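Local coordinates for beta sliding clamp (Caulobacter crescentus, PDB 5WCE), which forms a ring-shaped, head-to-tail homodimer around DNA and probably tethers DNA polymerases and other proteins to it, making synthesis processive, at residues L10-E13 with R14-L18; E83-R86 with K87-D90; P195-E198 with G199-G202; V206-R210 with K211-E215; I330-A334 with R335-D339. All coordinates share one frame; numbering follows the deposited sequence.

Contact 1: residues L10-E13 with R14-L18; sequences LTIE and RAALL
Arg-14 follows Glu-13, the N-cap residue where strand 9-13 gives way to helix 14-25, and the short axes of the two segments stand at 90° to each other. Its side chain turns from the strand at once: CG lies opposite the backbone N (chi1 171°) and the chain runs extended to NE, which brings the guanidinium to the end of helix 78-87. There NH2 donates to the backbone O of Arg-86 and NE, weakly, to that of Val-85. Ala-15 N comes within 3.2 Å of Glu-13 O, but the angle is too poor for a bond. Ala-16 faces the strand, its CB 4.1 Å from Ile-12 CG1 and 3.6 Å from Glu-13 O. Leu-17 meets the strand through both backbone and side chain. Its N donates to Glu-13 O (2.9 Å, 165°), the i to i+4 bond that ties the helix to its cap residue. Leu-17 CD2 touches Ile-12 CG2 at 3.9 Å, the two side chains crossing at about a right angle, and Ile-12 CD1 reaches Leu-17 CA at 3.9 Å. Beyond them, Leu-17 packs on Val-94 and Phe-51. Leu-18 N bonds to Arg-14 O, while its side chain leaves the strand for Tyr-82 and Val-85. The join thus combines the Leu-17 N to Glu-13 O bond with a patch of aliphatic contacts. The Glu-13 carboxylate leads away from the helix, and Glu-13 takes part through its carbonyl O; the positive charge of Arg-14 is likely to be favoured by the carbonyls ending helix 78-87.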
loop_
_atom_site.group_PDB
_atom_site.type_symbol
_atom_site.label_atom_id
_atom_site.label_comp_id
_atom_site.label_asym_id
_atom_site.label_seq_id
_atom_site.Cartn_x
_atom_site.Cartn_y
_atom_site.Cartn_z
ATOM N N LEU A 10 -10.644 -27.700 -24.103
ATOM C CA LEU A 10 -9.219 -27.472 -24.343
ATOM C C LEU A 10 -8.375 -27.710 -23.142
ATOM O O LEU A 10 -8.876 -27.703 -22.010
ATOM C CB LEU A 10 -8.991 -26.034 -24.857
ATOM C CG LEU A 10 -9.314 -24.907 -23.854
ATOM C CD1 LEU A 10 -8.102 -24.546 -23.009
ATOM C CD2 LEU A 10 -9.861 -23.661 -24.511
ATOM N N THR A 11 -7.081 -27.854 -23.382
ATOM C CA THR A 11 -6.095 -27.898 -22.347
ATOM C C THR A 11 -5.063 -26.811 -22.646
ATOM O O THR A 11 -4.716 -26.607 -23.801
ATOM C CB THR A 11 -5.469 -29.293 -22.253
ATOM O OG1 THR A 11 -6.528 -30.223 -21.909
ATOM C CG2 THR A 11 -4.401 -29.362 -21.152
ATOM N N ILE A 12 -4.595 -26.140 -21.593
ATOM C CA ILE A 12 -3.636 -25.054 -21.695
ATOM C C ILE A 12 -2.713 -25.056 -20.491
ATOM O O ILE A 12 -3.139 -25.366 -19.356
ATOM C CB ILE A 12 -4.364 -23.685 -21.873
ATOM C CG1 ILE A 12 -3.370 -22.553 -22.043
ATOM C CG2 ILE A 12 -5.311 -23.381 -20.715
ATOM C CD1 ILE A 12 -4.015 -21.264 -22.453
ATOM N N GLU A 13 -1.442 -24.718 -20.726
ATOM C CA GLU A 13 -0.486 -24.635 -19.625
ATOM C C GLU A 13 -0.835 -23.475 -18.710
ATOM O O GLU A 13 -1.179 -22.393 -19.167
ATOM C CB GLU A 13 0.961 -24.529 -20.136
ATOM C CG GLU A 13 1.379 -25.845 -20.798
ATOM C CD GLU A 13 2.809 -25.838 -21.350
ATOM O OE1 GLU A 13 3.455 -24.761 -21.500
ATOM O OE2 GLU A 13 3.274 -26.957 -21.656
ATOM N N ARG A 14 -0.720 -23.722 -17.404
ATOM C CA ARG A 14 -1.015 -22.703 -16.377
ATOM C C ARG A 14 -0.276 -21.391 -16.709
ATOM O O ARG A 14 -0.895 -20.346 -16.701
ATOM C CB ARG A 14 -0.661 -23.204 -14.969
ATOM C CG ARG A 14 -0.737 -22.108 -13.902
ATOM C CD ARG A 14 -0.205 -22.589 -12.565
ATOM N NE ARG A 14 -0.180 -21.485 -11.625
ATOM C CZ ARG A 14 0.776 -20.572 -11.526
ATOM N NH1 ARG A 14 1.852 -20.600 -12.298
ATOM N NH2 ARG A 14 0.646 -19.602 -10.646
ATOM N N ALA A 15 1.027 -21.465 -17.014
ATOM C CA ALA A 15 1.801 -20.249 -17.229
ATOM C C ALA A 15 1.254 -19.458 -18.413
ATOM O O ALA A 15 1.113 -18.240 -18.323
ATOM C CB ALA A 15 3.279 -20.543 -17.402
ATOM N N ALA A 16 0.888 -20.151 -19.495
ATOM C CA ALA A 16 0.290 -19.478 -20.659
ATOM C C ALA A 16 -1.060 -18.855 -20.381
ATOM O O ALA A 16 -1.393 -17.741 -20.847
ATOM C CB ALA A 16 0.167 -20.453 -21.822
ATOM N N LEU A 17 -1.881 -19.593 -19.658
ATOM C CA LEU A 17 -3.215 -19.146 -19.305
ATOM C C LEU A 17 -3.117 -17.937 -18.393
ATOM O O LEU A 17 -3.820 -16.939 -18.591
ATOM C CB LEU A 17 -3.976 -20.287 -18.586
ATOM C CG LEU A 17 -5.391 -19.993 -18.116
ATOM C CD1 LEU A 17 -6.260 -19.410 -19.202
ATOM C CD2 LEU A 17 -5.997 -21.279 -17.533
ATOM N N LEU A 18 -2.231 -18.021 -17.420
ATOM C CA LEU A 18 -2.022 -16.949 -16.459
ATOM C C LEU A 18 -1.519 -15.691 -17.102
ATOM O O LEU A 18 -1.993 -14.616 -16.762
ATOM C CB LEU A 18 -1.060 -17.382 -15.357
ATOM C CG LEU A 18 -0.824 -16.484 -14.160
ATOM C CD1 LEU A 18 -2.123 -16.233 -13.415
ATOM C CD2 LEU A 18 0.169 -17.163 -13.231
#

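Contact 2: residues E83-R86 with K87-D90; sequences EIVR and KLPD
Lys-87 and Glu-83 sit one turn apart towards the C-terminal end of helix 78-87, an i to i+4 pair at the interface between the two subunits of the ring. Lys-87 CB starts beside Glu-83 O, and CG comes to 3.3 Å from that same oxygen while lying over one face of the Arg-86 guanidinium. CG stands opposite the carbonyl carbon (chi1 -62°), which, with the chain extended beyond CG, lays it back along the helix towards Glu-83. CD still grazes Glu-83 O. CE rests against the bridged pair, 3.6 Å from Arg-86 NH2 and 3.7 Å from Glu-83 OE1. NZ stops 4.4 Å from Glu-83 OE1, beyond a salt bridge, and a water closes the gap: it donates to Glu-83 OE1 at 2.9 Å and accepts from Lys-87 NZ at 3.1 Å. The ammonium has firmer partners in the second subunit, a salt bridge to Asp-281 and a hydrogen bond to Thr-285 of that chain. Glu-83 is meanwhile gripped side-on by Arg-86, whose NH2 meets OE1 at 2.9 Å and whose NE meets OE2, both oxygens approached on the syn side and close to the guanidinium plane. With a glutamine here the carboxylate charge would be lost, which would probably weaken that grip and leave the Arg-86 guanidinium freer to turn against the Lys-87 chain. In the backbone, Leu-88 N donates to Val-85 O, three residues back, at 3.1 Å.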
loop_
_atom_site.group_PDB
_atom_site.type_symbol
_atom_site.label_atom_id
_atom_site.label_comp_id
_atom_site.label_asym_id
_atom_site.label_seq_id
_atom_site.Cartn_x
_atom_site.Cartn_y
_atom_site.Cartn_z
ATOM N N GLU A 83 -7.659 -15.319 -10.519
ATOM C CA GLU A 83 -7.284 -15.754 -9.181
ATOM C C GLU A 83 -7.207 -17.256 -9.031
ATOM O O GLU A 83 -6.273 -17.756 -8.429
ATOM C CB GLU A 83 -8.219 -15.132 -8.145
ATOM C CG GLU A 83 -7.902 -13.626 -7.993
ATOM C CD GLU A 83 -6.530 -13.444 -7.338
ATOM O OE1 GLU A 83 -6.290 -14.060 -6.284
ATOM O OE2 GLU A 83 -5.636 -12.849 -7.901
ATOM N N ILE A 84 -8.154 -17.980 -9.622
ATOM C CA ILE A 84 -8.102 -19.442 -9.591
ATOM C C ILE A 84 -6.783 -19.923 -10.221
ATOM O O ILE A 84 -6.051 -20.734 -9.663
ATOM C CB ILE A 84 -9.304 -20.068 -10.339
ATOM C CG1 ILE A 84 -10.617 -19.900 -9.534
ATOM C CG2 ILE A 84 -9.086 -21.571 -10.625
ATOM C CD1 ILE A 84 -11.858 -20.166 -10.361
ATOM N N VAL A 85 -6.506 -19.424 -11.403
ATOM C CA VAL A 85 -5.355 -19.932 -12.141
ATOM C C VAL A 85 -4.040 -19.584 -11.424
ATOM O O VAL A 85 -3.151 -20.416 -11.336
ATOM C CB VAL A 85 -5.352 -19.463 -13.629
ATOM C CG1 VAL A 85 -4.087 -19.936 -14.326
ATOM C CG2 VAL A 85 -6.621 -19.973 -14.331
ATOM N N ARG A 86 -3.968 -18.384 -10.904
ATOM C CA ARG A 86 -2.836 -17.939 -10.109
ATOM C C ARG A 86 -2.533 -18.908 -8.954
ATOM O O ARG A 86 -1.393 -19.175 -8.655
ATOM C CB ARG A 86 -3.100 -16.535 -9.560
ATOM C CG ARG A 86 -1.836 -15.798 -9.134
ATOM C CD ARG A 86 -2.114 -14.432 -8.534
ATOM N NE ARG A 86 -3.035 -14.515 -7.398
ATOM C CZ ARG A 86 -2.772 -15.046 -6.194
ATOM N NH1 ARG A 86 -1.592 -15.623 -5.899
ATOM N NH2 ARG A 86 -3.712 -15.049 -5.256
ATOM N N LYS A 87 -3.558 -19.456 -8.327
ATOM C CA LYS A 87 -3.384 -20.302 -7.175
ATOM C C LYS A 87 -3.173 -21.757 -7.545
ATOM O O LYS A 87 -2.871 -22.548 -6.657
ATOM C CB LYS A 87 -4.594 -20.183 -6.259
ATOM C CG LYS A 87 -4.783 -18.796 -5.720
ATOM C CD LYS A 87 -6.058 -18.703 -4.887
ATOM C CE LYS A 87 -6.402 -17.253 -4.493
ATOM N NZ LYS A 87 -7.626 -17.325 -3.607
ATOM N N LEU A 88 -3.333 -22.129 -8.816
ATOM C CA LEU A 88 -3.065 -23.497 -9.218
ATOM C C LEU A 88 -1.572 -23.827 -9.088
ATOM O O LEU A 88 -0.747 -22.953 -9.171
ATOM C CB LEU A 88 -3.577 -23.780 -10.642
ATOM C CG LEU A 88 -5.088 -23.728 -10.894
ATOM C CD1 LEU A 88 -5.456 -23.784 -12.369
ATOM C CD2 LEU A 88 -5.767 -24.832 -10.124
ATOM N N PRO A 89 -1.223 -25.106 -8.849
ATOM C CA PRO A 89 0.220 -25.435 -8.710
ATOM C C PRO A 89 1.032 -25.055 -9.954
ATOM O O PRO A 89 0.526 -25.169 -11.071
ATOM C CB PRO A 89 0.240 -26.932 -8.539
ATOM C CG PRO A 89 -1.167 -27.373 -8.423
ATOM C CD PRO A 89 -2.055 -26.302 -8.926
ATOM N N ASP A 90 2.264 -24.603 -9.749
ATOM C CA ASP A 90 3.248 -24.385 -10.824
ATOM C C ASP A 90 3.318 -25.601 -11.747
ATOM O O ASP A 90 3.326 -26.752 -11.289
ATOM C CB ASP A 90 4.664 -24.260 -10.251
ATOM C CG ASP A 90 4.928 -22.961 -9.617
ATOM O OD1 ASP A 90 4.086 -22.049 -9.700
ATOM O OD2 ASP A 90 6.017 -22.852 -9.003
HETATM O O HOH W 1 -8.443 -14.465 -4.461
#

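Contact 3: residues P195-E198 with G199-G202; sequences PAPE and GAVG
Pro-197 and Ala-200 are joined by the single hydrogen bond of this tight turn, from Ala-200 N to Pro-197 O at 3.0 Å. The N-H points almost straight at the oxygen (163°), but the donor stands well above the carbonyl plane. Between the bonded residues the backbone passes through Glu-198, in an extended conformation, and Gly-199, whose phi is positive (94°). With the backbone so turned, a CB on Gly-199 would jam against Glu-198 O, which calls for glycine.

Apolar touches accompany the bond. Ala-200 CB lies 3.4 Å from Pro-197 O and 3.9 Å from Pro-197 CD, and so rests against CD of the pyrrolidine ring as well as the carbonyl O. One step further out, Ala-196 CB meets Val-201 CG2 at 3.9 Å. Val-201 has CG1 opposite its backbone N, which leaves CG2 as the branch that reaches Ala-196. These groups continue into the protein: Pro-197 packs on Val-138 and Leu-179, and Ala-200 on Ile-136.

The charged group behaves differently. Glu-198 extends its chain away from the turn, and only CB and CG come near Gly-199 N.

The four residues Pro-197 to Ala-200 form a type II beta turn with glycine in the third position, set in the surface loop that leads from strand 188-195 to strand 206-209.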
loop_
_atom_site.group_PDB
_atom_site.type_symbol
_atom_site.label_atom_id
_atom_site.label_comp_id
_atom_site.label_asym_id
_atom_site.label_seq_id
_atom_site.Cartn_x
_atom_site.Cartn_y
_atom_site.Cartn_z
ATOM N N PRO A 195 11.687 12.141 -32.691
ATOM C CA PRO A 195 11.581 12.152 -34.153
ATOM C C PRO A 195 10.440 11.236 -34.588
ATOM O O PRO A 195 10.312 10.131 -34.072
ATOM C CB PRO A 195 12.942 11.621 -34.641
ATOM C CG PRO A 195 13.872 11.793 -33.473
ATOM C CD PRO A 195 13.020 11.716 -32.230
ATOM N N ALA A 196 9.621 11.703 -35.530
ATOM C CA ALA A 196 8.432 10.946 -35.928
ATOM C C ALA A 196 8.854 9.650 -36.595
ATOM O O ALA A 196 9.604 9.681 -37.568
ATOM C CB ALA A 196 7.548 11.773 -36.846
ATOM N N PRO A 197 8.398 8.493 -36.064
ATOM C CA PRO A 197 8.644 7.223 -36.752
ATOM C C PRO A 197 8.157 7.251 -38.186
ATOM O O PRO A 197 7.255 8.041 -38.541
ATOM C CB PRO A 197 7.828 6.192 -35.958
ATOM C CG PRO A 197 7.548 6.829 -34.663
ATOM C CD PRO A 197 7.565 8.322 -34.868
ATOM N N GLU A 198 8.765 6.431 -39.033
ATOM C CA GLU A 198 8.299 6.283 -40.401
ATOM C C GLU A 198 6.829 5.840 -40.366
ATOM O O GLU A 198 6.497 4.900 -39.649
ATOM C CB GLU A 198 9.175 5.269 -41.140
ATOM C CG GLU A 198 8.809 5.097 -42.593
ATOM C CD GLU A 198 9.692 4.083 -43.288
ATOM O OE1 GLU A 198 10.682 4.531 -43.920
ATOM O OE2 GLU A 198 9.367 2.857 -43.228
ATOM N N GLY A 199 5.976 6.564 -41.097
ATOM C CA GLY A 199 4.538 6.300 -41.116
ATOM C C GLY A 199 3.679 7.096 -40.137
ATOM O O GLY A 199 2.468 7.127 -40.253
ATOM N N ALA A 200 4.293 7.762 -39.168
ATOM C CA ALA A 200 3.553 8.546 -38.216
ATOM C C ALA A 200 3.320 9.931 -38.700
ATOM O O ALA A 200 2.499 10.622 -38.126
ATOM C CB ALA A 200 4.304 8.601 -36.907
ATOM N N VAL A 201 4.054 10.383 -39.716
ATOM C CA VAL A 201 4.084 11.826 -40.053
ATOM C C VAL A 201 2.678 12.119 -40.572
ATOM O O VAL A 201 2.154 11.375 -41.412
ATOM C CB VAL A 201 5.133 12.136 -41.136
ATOM C CG1 VAL A 201 5.027 13.554 -41.691
ATOM C CG2 VAL A 201 6.542 11.853 -40.627
ATOM N N GLY A 202 2.022 13.133 -40.020
ATOM C CA GLY A 202 0.643 13.429 -40.452
ATOM C C GLY A 202 -0.507 12.540 -39.949
ATOM O O GLY A 202 -1.585 12.583 -40.485
#

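Contact 4: residues V206-R210 with K211-E215; sequences VIVPR and KTIAE
The backbone bends from strand 206-209 into helix 211-215 at 70° between the short axes, with Pro-209 at the N-cap and its O accepting from Ile-213 N at 3.0 Å. Ala-214 N repeats the pattern on Arg-210 O at 3.1 Å. Over this bend Val-208 is the apolar contact point of the strand: its CG1 touches Thr-212 CG2 at 3.6 Å and Ile-213 CD1 at 3.7 Å, crossing both side chains at about a right angle. Ile-213 reaches it by folding, chi1 -70° and chi2 -63°, which takes CG1 past Pro-209 O and curls CD1 back towards the strand. An alanine here would keep the backbone bond but is likely to leave Val-208 CG1 with Thr-212 CG2 as its remaining neighbour across the bend and open a gap where Ile-213 CD1 lay. Thr-212 lies alongside the Pro-209 ring and points the same way, with OG1 3.6 Å from Pro-209 CB and its polar need met by Ser-247 OG. The longer side chains leave the contact. Arg-210 bends at chi3 and gives NH1 to the backbone oxygens of Ser-155 and Glu-157. Lys-211 extends to form salt bridges with Asp-55 and Glu-29, which belong to the N-terminal domain, and so ties this helix across the domain boundary. The arrangement is the strand-to-helix turn of the ring-shaped DNA polymerase processivity factors, whose helices line the channel for DNA and whose sheets form the outer wall.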
loop_
_atom_site.group_PDB
_atom_site.type_symbol
_atom_site.label_atom_id
_atom_site.label_comp_id
_atom_site.label_asym_id
_atom_site.label_seq_id
_atom_site.Cartn_x
_atom_site.Cartn_y
_atom_site.Cartn_z
ATOM N N VAL A 206 -4.851 12.924 -31.687
ATOM C CA VAL A 206 -5.890 12.296 -30.861
ATOM C C VAL A 206 -5.647 12.454 -29.373
ATOM O O VAL A 206 -4.482 12.423 -28.908
ATOM C CB VAL A 206 -6.050 10.778 -31.143
ATOM C CG1 VAL A 206 -6.599 10.527 -32.557
ATOM C CG2 VAL A 206 -4.752 10.029 -30.960
ATOM N N ILE A 207 -6.749 12.496 -28.618
ATOM C CA ILE A 207 -6.669 12.590 -27.176
ATOM C C ILE A 207 -6.909 11.187 -26.665
ATOM O O ILE A 207 -8.032 10.692 -26.730
ATOM C CB ILE A 207 -7.676 13.588 -26.579
ATOM C CG1 ILE A 207 -7.569 14.932 -27.245
ATOM C CG2 ILE A 207 -7.453 13.680 -25.069
ATOM C CD1 ILE A 207 -8.796 15.848 -27.023
ATOM N N VAL A 208 -5.836 10.557 -26.193
ATOM C CA VAL A 208 -5.876 9.172 -25.713
ATOM C C VAL A 208 -6.296 9.202 -24.230
ATOM O O VAL A 208 -5.610 9.822 -23.404
ATOM C CB VAL A 208 -4.538 8.448 -25.906
ATOM C CG1 VAL A 208 -4.708 6.968 -25.549
ATOM C CG2 VAL A 208 -3.980 8.650 -27.315
ATOM N N PRO A 209 -7.417 8.524 -23.879
ATOM C CA PRO A 209 -7.889 8.568 -22.480
ATOM C C PRO A 209 -6.851 8.157 -21.437
ATOM O O PRO A 209 -6.009 7.279 -21.677
ATOM C CB PRO A 209 -9.084 7.584 -22.475
ATOM C CG PRO A 209 -9.583 7.630 -23.873
ATOM C CD PRO A 209 -8.332 7.741 -24.735
ATOM N N ARG A 210 -6.943 8.796 -20.271
ATOM C CA ARG A 210 -6.038 8.527 -19.172
ATOM C C ARG A 210 -5.901 7.055 -18.882
ATOM O O ARG A 210 -4.784 6.546 -18.783
ATOM C CB ARG A 210 -6.467 9.315 -17.912
ATOM C CG ARG A 210 -5.572 9.110 -16.703
ATOM C CD ARG A 210 -6.140 9.768 -15.446
ATOM N NE ARG A 210 -7.471 9.239 -15.098
ATOM C CZ ARG A 210 -8.665 9.827 -15.292
ATOM N NH1 ARG A 210 -8.817 11.057 -15.804
ATOM N NH2 ARG A 210 -9.776 9.146 -14.926
ATOM N N LYS A 211 -7.022 6.360 -18.734
ATOM C CA LYS A 211 -6.961 4.940 -18.412
ATOM C C LYS A 211 -6.304 4.140 -19.535
ATOM O O LYS A 211 -5.585 3.171 -19.298
ATOM C CB LYS A 211 -8.351 4.395 -18.042
ATOM C CG LYS A 211 -8.319 2.890 -17.734
ATOM C CD LYS A 211 -9.673 2.322 -17.319
ATOM C CE LYS A 211 -9.627 0.805 -17.211
ATOM N NZ LYS A 211 -11.007 0.288 -16.923
ATOM N N THR A 212 -6.572 4.521 -20.781
ATOM C CA THR A 212 -5.952 3.849 -21.928
ATOM C C THR A 212 -4.437 3.946 -21.937
ATOM O O THR A 212 -3.743 2.983 -22.209
ATOM C CB THR A 212 -6.517 4.440 -23.257
ATOM O OG1 THR A 212 -7.973 4.282 -23.266
ATOM C CG2 THR A 212 -5.851 3.759 -24.474
ATOM N N ILE A 213 -3.936 5.144 -21.632
ATOM C CA ILE A 213 -2.486 5.361 -21.473
ATOM C C ILE A 213 -1.937 4.447 -20.373
ATOM O O ILE A 213 -0.904 3.846 -20.556
ATOM C CB ILE A 213 -2.183 6.857 -21.222
ATOM C CG1 ILE A 213 -2.441 7.652 -22.499
ATOM C CG2 ILE A 213 -0.774 7.053 -20.656
ATOM C CD1 ILE A 213 -1.549 7.295 -23.675
ATOM N N ALA A 214 -2.647 4.331 -19.267
ATOM C CA ALA A 214 -2.191 3.564 -18.138
ATOM C C ALA A 214 -2.078 2.085 -18.518
ATOM O O ALA A 214 -1.058 1.442 -18.263
ATOM C CB ALA A 214 -3.115 3.745 -16.955
ATOM N N GLU A 215 -3.113 1.580 -19.189
ATOM C CA GLU A 215 -3.159 0.189 -19.581
ATOM C C GLU A 215 -2.150 -0.088 -20.676
ATOM O O GLU A 215 -1.462 -1.116 -20.625
ATOM C CB GLU A 215 -4.586 -0.215 -19.997
ATOM C CG GLU A 215 -5.579 -0.195 -18.840
ATOM C CD GLU A 215 -5.115 -1.086 -17.703
ATOM O OE1 GLU A 215 -4.808 -2.233 -18.020
ATOM O OE2 GLU A 215 -4.971 -0.618 -16.539
#

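Contact 5: residues I330-A334 with R335-D339; sequences IGFNA and RYLLD
Asn-333 and Tyr-336 make the tight half of this contact, an asparagine N-cap at the start of helix 334-343 with its amide stacked on an aromatic ring. Asn-333 CG is opposite the backbone N (chi1 179°), which swings OD1 back over the helix start. There OD1 accepts from Tyr-336 N at 3.3 Å and, weakly, from Arg-335 N at 3.0 Å, so one oxygen serves two N-H groups of the first turn. The amide plane is only 14° from that of the Tyr-336 ring, and Asn-333 CG sits 3.6 Å above one face, displaced towards the rim. Asn-333 CB presses on Tyr-336 CD2 at 3.4 Å. Behind the cap the main chain is closed by Leu-337 N to Asn-333 O (3.1 Å) and by Leu-338 N to Ala-334 O (2.9 Å).

The other parts are looser. On the buried side Phe-332 CD2 and Leu-337 CD2 come no nearer than 4.5 Å, each packing further on Leu-374, and Leu-337 also on helix 273-284. On the solvent side, of the Arg-335 side chain only CB comes near the cap; the chain bends at chi2 and chi3 and leads off to the exposed surface, where NH2 comes close to the like charge of Arg-292. The stack runs on to the amide nitrogen, with Asn-333 ND2 lying 3.9 Å from Tyr-336 CZ.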
loop_
_atom_site.group_PDB
_atom_site.type_symbol
_atom_site.label_atom_id
_atom_site.label_comp_id
_atom_site.label_asym_id
_atom_site.label_seq_id
_atom_site.Cartn_x
_atom_site.Cartn_y
_atom_site.Cartn_z
ATOM N N ILE A 330 7.338 34.733 -6.711
ATOM C CA ILE A 330 6.356 33.960 -7.460
ATOM C C ILE A 330 6.012 32.744 -6.605
ATOM O O ILE A 330 6.881 32.239 -5.861
ATOM C CB ILE A 330 6.935 33.579 -8.849
ATOM C CG1 ILE A 330 5.862 33.069 -9.812
ATOM C CG2 ILE A 330 8.089 32.588 -8.751
ATOM C CD1 ILE A 330 6.378 32.890 -11.228
ATOM N N GLY A 331 4.771 32.299 -6.727
ATOM C CA GLY A 331 4.267 31.149 -5.988
ATOM C C GLY A 331 3.929 30.000 -6.911
ATOM O O GLY A 331 3.371 30.201 -8.040
ATOM N N PHE A 332 4.172 28.771 -6.437
ATOM C CA PHE A 332 3.750 27.565 -7.139
ATOM C C PHE A 332 3.155 26.546 -6.153
ATOM O O PHE A 332 3.433 26.585 -4.970
ATOM C CB PHE A 332 4.885 26.872 -7.867
ATOM C CG PHE A 332 5.504 27.690 -8.964
ATOM C CD1 PHE A 332 4.752 28.046 -10.088
ATOM C CD2 PHE A 332 6.829 28.038 -8.910
ATOM C CE1 PHE A 332 5.295 28.800 -11.090
ATOM C CE2 PHE A 332 7.393 28.788 -9.925
ATOM C CZ PHE A 332 6.617 29.183 -11.008
ATOM N N ASN A 333 2.266 25.710 -6.664
ATOM C CA ASN A 333 1.841 24.503 -5.928
ATOM C C ASN A 333 3.089 23.630 -5.785
ATOM O O ASN A 333 3.775 23.294 -6.760
ATOM C CB ASN A 333 0.693 23.807 -6.702
ATOM C CG ASN A 333 0.199 22.522 -6.041
ATOM O OD1 ASN A 333 0.958 21.620 -5.826
ATOM N ND2 ASN A 333 -1.088 22.441 -5.806
ATOM N N ALA A 334 3.412 23.295 -4.546
ATOM C CA ALA A 334 4.645 22.538 -4.265
ATOM C C ALA A 334 4.692 21.186 -4.958
ATOM O O ALA A 334 5.744 20.804 -5.484
ATOM C CB ALA A 334 4.894 22.382 -2.761
ATOM N N ARG A 335 3.570 20.472 -4.983
ATOM C CA ARG A 335 3.519 19.171 -5.631
ATOM C C ARG A 335 3.805 19.293 -7.142
ATOM O O ARG A 335 4.583 18.520 -7.717
ATOM C CB ARG A 335 2.150 18.452 -5.381
ATOM C CG ARG A 335 2.015 17.074 -6.052
ATOM C CD ARG A 335 3.216 16.161 -5.844
ATOM N NE ARG A 335 3.586 16.046 -4.428
ATOM C CZ ARG A 335 4.769 15.622 -3.933
ATOM N NH1 ARG A 335 5.766 15.252 -4.739
ATOM N NH2 ARG A 335 4.951 15.573 -2.598
ATOM N N TYR A 336 3.201 20.297 -7.786
ATOM C CA TYR A 336 3.431 20.504 -9.198
ATOM C C TYR A 336 4.907 20.814 -9.496
ATOM O O TYR A 336 5.474 20.327 -10.488
ATOM C CB TYR A 336 2.489 21.605 -9.760
ATOM C CG TYR A 336 1.004 21.330 -9.627
ATOM C CD1 TYR A 336 0.501 20.029 -9.357
ATOM C CD2 TYR A 336 0.091 22.365 -9.704
ATOM C CE1 TYR A 336 -0.843 19.802 -9.201
ATOM C CE2 TYR A 336 -1.271 22.126 -9.546
ATOM C CZ TYR A 336 -1.716 20.826 -9.307
ATOM O OH TYR A 336 -3.060 20.625 -9.143
ATOM N N LEU A 337 5.540 21.615 -8.638
ATOM C CA LEU A 337 6.955 21.915 -8.799
ATOM C C LEU A 337 7.808 20.668 -8.613
ATOM O O LEU A 337 8.690 20.356 -9.413
ATOM C CB LEU A 337 7.329 22.997 -7.811
ATOM C CG LEU A 337 8.721 23.529 -7.709
ATOM C CD1 LEU A 337 9.222 23.970 -9.081
ATOM C CD2 LEU A 337 8.759 24.679 -6.687
ATOM N N LEU A 338 7.529 19.923 -7.562
ATOM C CA LEU A 338 8.246 18.651 -7.319
ATOM C C LEU A 338 8.025 17.674 -8.439
ATOM O O LEU A 338 8.947 16.955 -8.802
ATOM C CB LEU A 338 7.859 18.070 -5.967
ATOM C CG LEU A 338 8.411 18.870 -4.803
ATOM C CD1 LEU A 338 7.752 18.373 -3.543
ATOM C CD2 LEU A 338 9.934 18.781 -4.743
ATOM N N ASP A 339 6.839 17.649 -9.019
ATOM C CA ASP A 339 6.573 16.769 -10.179
ATOM C C ASP A 339 7.499 17.061 -11.344
ATOM O O ASP A 339 8.104 16.165 -11.961
ATOM C CB ASP A 339 5.108 16.903 -10.619
ATOM C CG ASP A 339 4.120 16.170 -9.713
ATOM O OD1 ASP A 339 4.511 15.350 -8.849
ATOM O OD2 ASP A 339 2.937 16.517 -9.835
#

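From the N terminus the contacts follow in series, each a local turn that closes before the next opens; none nests in or crosses another. Contacts 1, 4 and 5 each turn a strand into a helix, one in each domain: N-terminal, central and C-terminal. Contact 2 ends the second helix of the N-terminal domain and touches contact 1 through Arg-14, their centres about 10 Å apart. Contact 3 shapes the surface loop that leads to contact 4 within the central domain. Contacts 1 and 5 lie about 49 Å apart between centres, on opposite sides of the chain's centre, with the centre of contact 4 about 6 Å from that of the chain. Contact 2 alone reaches the second subunit.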